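Local atomic coordinates of ornithine carbamoyltransferase, mitochondrial (PDB entry 3SDS), a protein that catalyses the transfer of a carbamoyl group from carbamoyl phosphate to L-ornithine, giving L-citrulline and phosphate in arginine biosynthesis. Residues V69-S74 against R79-T84; E85-K90 against N333-A338. All coordinates share one frame; numbering follows the deposited sequence.

Interaction 1: residues V69-S74 against R79-T84; sequences VAMMFS and RTRVST
Thr80 meets Phe73 through its methyl: CG2 lies 3.8 Å from Phe73 CZ, coming at the ring obliquely. Its chi1 of -86°, measured to OG1, puts the methyl CG2 anti to the backbone N and on the strand side, while OG1 turns to Arg334, which by similarity binds carbamoyl phosphate. The carbonyl O of Thr80 takes two bonds from Thr84 one turn on, the helical one from N and a second from OG1 at 2.9 Å; the hydroxyl sits above the carbonyl plane, 38° out of it.

Arg81 touches the same ring with the aliphatic part of its chain. Its CG is 3.6 Å from Phe73 CE1 and lies at the ring edge, near the plane, and Met71 CE is more loosely packed against this CG at 4.4 Å. Beyond the bend at chi3 the guanidinium leaves the strand, forming a salt bridge with Glu85 through NE and a cation-pi contact with Phe97. Strand 68-73 and helix 78-90 are the first two elements of a beta-alpha-beta unit completed by strand 94-98, in the carbamoyl-phosphate-binding half of the chain. The short segments run almost exactly antiparallel, 175° between directions and 10.7 Å between axes. Arg79 and Thr80 probably belong to the carbamoyl phosphate site at the start of this helix, as in related enzymes.

Thr84 closes the contact a turn later. Its CG2 and CB are each 4.1 Å from Met71 SD, the methionine and threonine side chains lying alongside and running opposite ways, and Val126 of the neighbouring strand also touches Thr84.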
loop_
_atom_site.group_PDB
_atom_site.type_symbol
_atom_site.label_atom_id
_atom_site.label_comp_id
_atom_site.label_asym_id
_atom_site.label_seq_id
_atom_site.Cartn_x
_atom_site.Cartn_y
_atom_site.Cartn_z
ATOM N N VAL A 69 9.918 -4.613 -4.511
ATOM C CA VAL A 69 9.560 -4.683 -5.929
ATOM C C VAL A 69 8.587 -3.540 -6.247
ATOM O O VAL A 69 7.541 -3.411 -5.599
ATOM C CB VAL A 69 8.927 -6.047 -6.270
ATOM C CG1 VAL A 69 8.390 -6.075 -7.714
ATOM C CG2 VAL A 69 9.915 -7.161 -6.039
ATOM N N ALA A 70 8.915 -2.703 -7.226
ATOM C CA ALA A 70 7.996 -1.609 -7.599
ATOM C C ALA A 70 6.985 -2.026 -8.671
ATOM O O ALA A 70 7.357 -2.581 -9.711
ATOM C CB ALA A 70 8.769 -0.378 -8.049
ATOM N N MET A 71 5.707 -1.773 -8.409
ATOM C CA MET A 71 4.644 -1.998 -9.404
ATOM C C MET A 71 4.193 -0.661 -9.991
ATOM O O MET A 71 3.626 0.185 -9.276
ATOM C CB MET A 71 3.438 -2.709 -8.777
ATOM C CG MET A 71 3.752 -3.987 -8.009
ATOM S SD MET A 71 2.285 -4.740 -7.236
ATOM C CE MET A 71 1.915 -3.627 -5.892
ATOM N N MET A 72 4.458 -0.452 -11.279
ATOM C CA MET A 72 4.039 0.803 -11.941
ATOM C C MET A 72 2.853 0.606 -12.892
ATOM O O MET A 72 2.997 -0.013 -13.962
ATOM C CB MET A 72 5.207 1.464 -12.671
ATOM C CG MET A 72 6.214 2.093 -11.735
ATOM S SD MET A 72 7.769 2.530 -12.538
ATOM C CE MET A 72 7.374 4.165 -13.159
ATOM N N PHE A 73 1.691 1.129 -12.508
ATOM C CA PHE A 73 0.490 0.938 -13.306
ATOM C C PHE A 73 -0.086 2.237 -13.877
ATOM O O PHE A 73 -0.369 3.171 -13.131
ATOM C CB PHE A 73 -0.570 0.146 -12.520
ATOM C CG PHE A 73 -0.109 -1.236 -12.082
ATOM C CD1 PHE A 73 -0.535 -1.769 -10.886
ATOM C CD2 PHE A 73 0.761 -1.990 -12.860
ATOM C CE1 PHE A 73 -0.113 -3.027 -10.478
ATOM C CE2 PHE A 73 1.193 -3.243 -12.451
ATOM C CZ PHE A 73 0.753 -3.763 -11.259
ATOM N N SER A 74 -0.258 2.273 -15.202
ATOM C CA SER A 74 -0.755 3.450 -15.940
ATOM C C SER A 74 -2.279 3.612 -15.971
ATOM O O SER A 74 -2.808 4.733 -16.076
ATOM C CB SER A 74 -0.241 3.415 -17.384
ATOM O OG SER A 74 1.041 4.030 -17.473
ATOM N N ARG A 79 -6.822 -6.958 -10.781
ATOM C CA ARG A 79 -6.523 -8.370 -10.911
ATOM C C ARG A 79 -5.010 -8.627 -10.943
ATOM O O ARG A 79 -4.508 -9.468 -10.175
ATOM C CB ARG A 79 -7.223 -8.975 -12.134
ATOM C CG ARG A 79 -7.164 -10.516 -12.191
ATOM C CD ARG A 79 -8.563 -11.127 -12.367
ATOM N NE ARG A 79 -9.445 -10.734 -11.256
ATOM C CZ ARG A 79 -10.774 -10.870 -11.247
ATOM N NH1 ARG A 79 -11.478 -10.466 -10.194
ATOM N NH2 ARG A 79 -11.409 -11.400 -12.285
ATOM N N THR A 80 -4.284 -7.909 -11.810
ATOM C CA THR A 80 -2.817 -8.058 -11.880
ATOM C C THR A 80 -2.132 -7.730 -10.543
ATOM O O THR A 80 -1.172 -8.436 -10.132
ATOM C CB THR A 80 -2.169 -7.267 -13.061
ATOM O OG1 THR A 80 -2.202 -8.082 -14.240
ATOM C CG2 THR A 80 -0.684 -6.883 -12.766
ATOM N N ARG A 81 -2.617 -6.730 -9.854
ATOM C CA ARG A 81 -2.074 -6.346 -8.587
ATOM C C ARG A 81 -2.187 -7.452 -7.589
ATOM O O ARG A 81 -1.280 -7.748 -6.893
ATOM C CB ARG A 81 -2.885 -5.194 -8.075
ATOM C CG ARG A 81 -2.094 -4.042 -7.655
ATOM C CD ARG A 81 -2.939 -3.081 -6.943
ATOM N NE ARG A 81 -2.593 -3.062 -5.548
ATOM C CZ ARG A 81 -3.221 -2.340 -4.660
ATOM N NH1 ARG A 81 -4.224 -1.600 -5.019
ATOM N NH2 ARG A 81 -2.841 -2.367 -3.426
ATOM N N VAL A 82 -3.350 -8.044 -7.498
ATOM C CA VAL A 82 -3.614 -9.081 -6.503
ATOM C C VAL A 82 -2.594 -10.220 -6.544
ATOM O O VAL A 82 -2.086 -10.615 -5.506
ATOM C CB VAL A 82 -5.052 -9.640 -6.585
ATOM C CG1 VAL A 82 -5.276 -10.701 -5.505
ATOM C CG2 VAL A 82 -6.076 -8.519 -6.464
ATOM N N SER A 83 -2.289 -10.733 -7.733
ATOM C CA SER A 83 -1.347 -11.848 -7.904
ATOM C C SER A 83 0.150 -11.482 -7.741
ATOM O O SER A 83 0.935 -12.280 -7.198
ATOM C CB SER A 83 -1.571 -12.507 -9.261
ATOM O OG SER A 83 -1.406 -11.568 -10.323
ATOM N N THR A 84 0.554 -10.304 -8.232
ATOM C CA THR A 84 1.939 -9.834 -8.056
ATOM C C THR A 84 2.177 -9.628 -6.560
ATOM O O THR A 84 3.167 -10.112 -5.978
ATOM C CB THR A 84 2.214 -8.505 -8.854
ATOM O OG1 THR A 84 1.697 -8.606 -10.198
ATOM C CG2 THR A 84 3.700 -8.176 -8.920
#

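Interaction 2: residues E85-K90 against N333-A338; sequences EGAVVK and NRLWAA
Ala87 and Gly86 pack against Leu335 and Ala338 in a buried, apolar helix-helix contact between helix 78-90, in the carbamoyl-phosphate-binding part of the chain, and helix 327-347 near its C-terminus. The axes of the two short segments approach to 8.5 Å and cross at -47°, and three of the four residues that meet are glycine or alanine. The nearest CA atoms, those of Ala87 and Ala338, are 5.9 Å apart; the methyl of Ala87 aims at that of Ala338, which comes in at a slant, CB to CB 3.5 Å.

Leu335 supplies the one larger group. Its CG is anti to the backbone N (chi1 173°), and chi2 of 54° then swings CD1 across to the opposing backbone, 3.5 Å from Ala87 N and 3.7 Å from Gly86 C. The same methyl reaches Ala87 CB at 4.2 Å, so one leucine branch covers the Gly86-Ala87 peptide while the alanine methyls meet beside it. Gly86 has no side chain to hold the leucine off. In this two-domain carbamoyltransferase, residues 333-338 belong to the ornithine-binding part of the sequence yet pack on a helix of the carbamoyl-phosphate-binding domain, so the contact ties the C-terminal part of the chain back to the N-terminal one. Arg334, next to Leu335, probably binds carbamoyl phosphate.

The other branch, CD2, lies 3.9 Å above one face of the Trp336 ring, offset toward its rim. Ala87 also touches Ile339 and Leu342 of helix 327-347. At the subunit interface, Leu335 packs on Met121 of the second subunit, and Glu85 OE2 is hydrogen-bonded to His94 of that subunit.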
loop_
_atom_site.group_PDB
_atom_site.type_symbol
_atom_site.label_atom_id
_atom_site.label_comp_id
_atom_site.label_asym_id
_atom_site.label_seq_id
_atom_site.Cartn_x
_atom_site.Cartn_y
_atom_site.Cartn_z
ATOM N N GLU A 85 1.241 -8.937 -5.926
ATOM C CA GLU A 85 1.365 -8.661 -4.518
ATOM C C GLU A 85 1.584 -9.995 -3.761
ATOM O O GLU A 85 2.606 -10.166 -3.075
ATOM C CB GLU A 85 0.180 -7.822 -4.019
ATOM C CG GLU A 85 0.582 -6.846 -2.917
ATOM C CD GLU A 85 -0.182 -5.496 -2.862
ATOM O OE1 GLU A 85 -0.579 -4.916 -3.897
ATOM O OE2 GLU A 85 -0.339 -4.987 -1.734
ATOM N N GLY A 86 0.675 -10.958 -3.957
ATOM C CA GLY A 86 0.754 -12.268 -3.286
ATOM C C GLY A 86 2.032 -13.045 -3.556
ATOM O O GLY A 86 2.574 -13.699 -2.658
ATOM N N ALA A 87 2.518 -12.968 -4.792
ATOM C CA ALA A 87 3.728 -13.670 -5.211
ATOM C C ALA A 87 4.987 -13.138 -4.549
ATOM O O ALA A 87 5.815 -13.909 -4.048
ATOM C CB ALA A 87 3.872 -13.610 -6.705
ATOM N N VAL A 88 5.132 -11.818 -4.547
ATOM C CA VAL A 88 6.251 -11.187 -3.859
ATOM C C VAL A 88 6.280 -11.598 -2.381
ATOM O O VAL A 88 7.332 -11.983 -1.865
ATOM C CB VAL A 88 6.180 -9.655 -4.011
ATOM C CG1 VAL A 88 7.318 -8.960 -3.261
ATOM C CG2 VAL A 88 6.188 -9.268 -5.496
ATOM N N VAL A 89 5.128 -11.548 -1.709
ATOM C CA VAL A 89 5.060 -11.830 -0.263
ATOM C C VAL A 89 5.428 -13.284 0.120
ATOM O O VAL A 89 6.101 -13.503 1.123
ATOM C CB VAL A 89 3.698 -11.401 0.344
ATOM C CG1 VAL A 89 3.521 -11.941 1.788
ATOM C CG2 VAL A 89 3.552 -9.891 0.305
ATOM N N LYS A 90 5.004 -14.274 -0.670
ATOM C CA LYS A 90 5.465 -15.664 -0.463
ATOM C C LYS A 90 6.992 -15.754 -0.381
ATOM O O LYS A 90 7.525 -16.554 0.426
ATOM C CB LYS A 90 4.934 -16.617 -1.539
ATOM C CG LYS A 90 3.515 -17.132 -1.292
ATOM C CD LYS A 90 3.527 -18.352 -0.383
ATOM C CE LYS A 90 2.300 -18.425 0.585
ATOM N NZ LYS A 90 0.986 -17.972 0.003
ATOM N N ASN A 333 -3.977 -19.467 -11.423
ATOM C CA ASN A 333 -2.643 -19.775 -11.940
ATOM C C ASN A 333 -1.771 -18.528 -12.212
ATOM O O ASN A 333 -0.580 -18.659 -12.519
ATOM C CB ASN A 333 -2.725 -20.684 -13.172
ATOM C CG ASN A 333 -3.190 -22.127 -12.836
ATOM O OD1 ASN A 333 -3.027 -22.618 -11.709
ATOM N ND2 ASN A 333 -3.763 -22.806 -13.831
ATOM N N ARG A 334 -2.354 -17.323 -12.096
ATOM C CA ARG A 334 -1.569 -16.099 -12.194
ATOM C C ARG A 334 -0.602 -15.990 -11.008
ATOM O O ARG A 334 0.562 -15.553 -11.159
ATOM C CB ARG A 334 -2.463 -14.861 -12.283
ATOM C CG ARG A 334 -3.061 -14.568 -13.690
ATOM C CD ARG A 334 -1.980 -14.314 -14.771
ATOM N NE ARG A 334 -1.323 -13.006 -14.651
ATOM C CZ ARG A 334 -1.860 -11.860 -15.094
ATOM N NH1 ARG A 334 -3.062 -11.861 -15.670
ATOM N NH2 ARG A 334 -1.211 -10.701 -14.948
ATOM N N LEU A 335 -1.080 -16.407 -9.832
ATOM C CA LEU A 335 -0.281 -16.354 -8.623
ATOM C C LEU A 335 0.954 -17.221 -8.801
ATOM O O LEU A 335 2.078 -16.759 -8.553
ATOM C CB LEU A 335 -1.095 -16.774 -7.397
ATOM C CG LEU A 335 -0.359 -16.945 -6.045
ATOM C CD1 LEU A 335 0.459 -15.718 -5.623
ATOM C CD2 LEU A 335 -1.295 -17.361 -4.918
ATOM N N TRP A 336 0.739 -18.459 -9.251
ATOM C CA TRP A 336 1.816 -19.449 -9.406
ATOM C C TRP A 336 2.800 -19.046 -10.526
ATOM O O TRP A 336 4.025 -19.224 -10.373
ATOM C CB TRP A 336 1.261 -20.888 -9.537
ATOM C CG TRP A 336 0.114 -21.122 -8.539
ATOM C CD1 TRP A 336 -1.214 -21.340 -8.840
ATOM C CD2 TRP A 336 0.187 -21.078 -7.100
ATOM N NE1 TRP A 336 -1.949 -21.451 -7.686
ATOM C CE2 TRP A 336 -1.121 -21.281 -6.608
ATOM C CE3 TRP A 336 1.238 -20.891 -6.179
ATOM C CZ2 TRP A 336 -1.413 -21.308 -5.230
ATOM C CZ3 TRP A 336 0.950 -20.914 -4.798
ATOM C CH2 TRP A 336 -0.368 -21.124 -4.342
ATOM N N ALA A 337 2.284 -18.440 -11.598
ATOM C CA ALA A 337 3.130 -17.951 -12.680
ATOM C C ALA A 337 4.022 -16.753 -12.278
ATOM O O ALA A 337 5.184 -16.678 -12.684
ATOM C CB ALA A 337 2.285 -17.615 -13.878
ATOM N N ALA A 338 3.499 -15.836 -11.465
ATOM C CA ALA A 338 4.322 -14.735 -10.941
ATOM C C ALA A 338 5.477 -15.199 -10.049
ATOM O O ALA A 338 6.585 -14.630 -10.129
ATOM C CB ALA A 338 3.476 -13.718 -10.212
#

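Helix 78-90 serves both contacts in succession: its residues 79-84 face strand 68-73 in interaction 1, and residues 85-90 face helix 327-347 in interaction 2, with centres about 11 Å apart. A direct polar join is a probable hydrogen bond of 2.9 Å between Thr80 OG1 and Arg334 NH2, which connects two residues of the carbamoyl phosphate site inferred by similarity. Packing joins them as well: Ser83 CB is 3.9 Å from Arg334 CB, and Ser83 O is 3.8 Å from Leu335 CD1. The Ala87-Ala338 packing stands back from that site, the side chain of Ala338 being about 8 Å from that of Thr80. Both contacts also touch the second subunit of the trimer.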